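Local atomic coordinates of putative uncharacterized protein (Burkholderia ambifaria, PDB entry 3W20), a protein that probably acts as a 2-oxoglutarate-dependent dioxygenase on N-substituted L-amino acids, with a double-stranded beta-helix fold that holds a zinc ion in this crystal. Residues Leu125-Gly128 against Glu134-Leu137. Sequence-based numbering, arbitrary orientation.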
ATOM      1  N   LEU A 125      -8.001  10.869  -3.751  1.00 18.08           N
ATOM      2  CA  LEU A 125      -6.620  11.238  -3.987  1.00 16.98           C
ATOM      3  C   LEU A 125      -5.860   9.963  -4.373  1.00 17.00           C
ATOM      4  O   LEU A 125      -6.156   8.867  -3.867  1.00 16.72           O
ATOM      5  CB  LEU A 125      -6.000  11.828  -2.704  1.00 15.80           C
ATOM      6  CG  LEU A 125      -4.583  12.322  -2.832  1.00 17.69           C
ATOM      7  CD1 LEU A 125      -4.507  13.464  -3.851  1.00 17.96           C
ATOM      8  CD2 LEU A 125      -4.186  12.709  -1.406  1.00 16.85           C
ATOM      9  N   THR A 126      -4.893  10.092  -5.258  1.00 18.19           N
ATOM     10  CA  THR A 126      -4.096   8.918  -5.681  1.00 21.05           C
ATOM     11  C   THR A 126      -2.624   9.248  -5.536  1.00 21.20           C
ATOM     12  O   THR A 126      -2.211  10.421  -5.514  1.00 20.83           O
ATOM     13  CB  THR A 126      -4.403   8.498  -7.141  1.00 21.61           C
ATOM     14  OG1 THR A 126      -4.084   9.562  -8.048  1.00 22.35           O
ATOM     15  CG2 THR A 126      -5.878   8.005  -7.318  1.00 21.02           C
ATOM     16  N   ILE A 127      -1.834   8.203  -5.391  1.00 21.86           N
ATOM     17  CA  ILE A 127      -0.387   8.403  -5.372  1.00 27.62           C
ATOM     18  C   ILE A 127       0.198   7.714  -6.597  1.00 29.40           C
ATOM     19  O   ILE A 127      -0.389   6.747  -7.099  1.00 32.83           O
ATOM     20  CB  ILE A 127       0.157   7.905  -4.034  1.00 25.08           C
ATOM     21  CG1 ILE A 127       1.671   8.127  -3.898  1.00 28.18           C
ATOM     22  CG2 ILE A 127      -0.285   6.471  -3.669  1.00 27.76           C
ATOM     23  CD1 ILE A 127       2.036   8.198  -2.465  1.00 28.56           C
ATOM     24  N   GLY A 128       1.316   8.207  -7.108  1.00 41.34           N
ATOM     25  CA  GLY A 128       1.964   7.537  -8.255  1.00 47.49           C
ATOM     26  C   GLY A 128       1.713   8.186  -9.617  1.00 56.34           C
ATOM     27  O   GLY A 128       0.566   8.313 -10.068  1.00 64.02           O
ATOM     28  N   GLU A 134      -5.289   4.445  -4.712  1.00 17.20           N
ATOM     29  CA  GLU A 134      -6.110   5.433  -4.012  1.00 16.76           C
ATOM     30  C   GLU A 134      -5.721   5.435  -2.534  1.00 16.14           C
ATOM     31  O   GLU A 134      -5.438   4.404  -1.934  1.00 17.21           O
ATOM     32  CB  GLU A 134      -7.585   5.062  -4.110  1.00 15.50           C
ATOM     33  CG  GLU A 134      -8.066   5.098  -5.577  1.00 18.17           C
ATOM     34  CD  GLU A 134      -9.536   4.718  -5.690  1.00 20.20           C
ATOM     35  OE1 GLU A 134     -10.113   4.089  -4.792  1.00 19.96           O
ATOM     36  OE2 GLU A 134     -10.117   5.101  -6.717  1.00 22.02           O
ATOM     37  N   PHE A 135      -5.761   6.649  -1.985  1.00 17.55           N
ATOM     38  CA  PHE A 135      -5.855   6.845  -0.554  1.00 15.71           C
ATOM     39  C   PHE A 135      -7.230   6.385  -0.070  1.00 16.14           C
ATOM     40  O   PHE A 135      -8.232   6.327  -0.855  1.00 17.63           O
ATOM     41  CB  PHE A 135      -5.724   8.325  -0.288  1.00 15.32           C
ATOM     42  CG  PHE A 135      -4.265   8.846  -0.371  1.00 16.45           C
ATOM     43  CD1 PHE A 135      -3.566   9.221   0.773  1.00 18.13           C
ATOM     44  CD2 PHE A 135      -3.646   8.986  -1.587  1.00 17.03           C
ATOM     45  CE1 PHE A 135      -2.234   9.684   0.672  1.00 21.68           C
ATOM     46  CE2 PHE A 135      -2.332   9.439  -1.694  1.00 20.19           C
ATOM     47  CZ  PHE A 135      -1.632   9.809  -0.573  1.00 20.68           C
ATOM     48  N   LEU A 136      -7.291   6.055   1.216  1.00 14.27           N
ATOM     49  CA  LEU A 136      -8.556   5.765   1.855  1.00 16.91           C
ATOM     50  C   LEU A 136      -9.491   6.973   1.649  1.00 16.64           C
ATOM     51  O   LEU A 136      -9.057   8.142   1.787  1.00 16.74           O
ATOM     52  CB  LEU A 136      -8.326   5.546   3.379  1.00 17.51           C
ATOM     53  CG  LEU A 136      -9.602   5.457   4.188  1.00 16.71           C
ATOM     54  CD1 LEU A 136     -10.226   4.121   3.756  1.00 20.63           C
ATOM     55  CD2 LEU A 136      -9.336   5.400   5.682  1.00 20.18           C
ATOM     56  N   LEU A 137     -10.802   6.736   1.402  1.00 17.01           N
ATOM     57  CA  LEU A 137     -11.690   7.908   1.119  1.00 16.99           C
ATOM     58  C   LEU A 137     -12.225   8.667   2.333  1.00 16.68           C
ATOM     59  O   LEU A 137     -12.393   9.903   2.281  1.00 17.04           O
ATOM     60  CB  LEU A 137     -12.914   7.497   0.239  1.00 15.83           C
ATOM     61  CG  LEU A 137     -12.633   7.572  -1.244  1.00 15.33           C
ATOM     62  CD1 LEU A 137     -13.702   6.740  -2.034  1.00 19.37           C
ATOM     63  CD2 LEU A 137     -12.739   9.070  -1.698  1.00 19.60           C
TER
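L125 sets its CD2 methyl over one face of the F135 ring, 3.7 Å from the ring centroid and only 10° off the ring normal: a CH-pi contact centred on the ring. With chi1 of L125 at -177°, CG turns away from the backbone N and carries CD2 over the ring, and the two side chains run alongside each other, pointing the same way. I127 crosses F135 at about a right angle and brings its CB to 3.7 Å from CE2 of the ring, while the carbonyl carbon of T126 sits in the plane of the ring, at its edge. One backbone bond ties this cluster together, from F135 N to L125 O at 2.9 Å, nearly straight at the hydrogen (164°). The same oxygen also receives a CA-H...O contact from E134 CA at 3.4 Å. T126 and E134 form an antiparallel non-hydrogen-bonded pair, and their side chains share the opposite face of the hairpin, with T126 CG2 resting 4.0 Å from E134 CG. From there the glutamate chain extends to a carboxylate whose OE2 makes a salt bridge with R108 and whose OE1 accepts from N104 ND2; N104 also donates to F135 O and accepts from L137 N, fixing the chain as it leaves the short hairpin. Farther out, F97 of helix 87-107 meets the F135 ring edge-to-face, and F272 of strand 268-272 packs on both L125 and F135. The contact thus closes the hairpin of strands 123-127 and 133-134 at the margin of the main sheet, and helix 87-107 covers it. Its chemistry is divided: apolar packing around the phenyl ring on the hairpin face of L125 and I127, and on the face of T126 and E134 a glutamate whose negative charge is probably stabilised by its two partners.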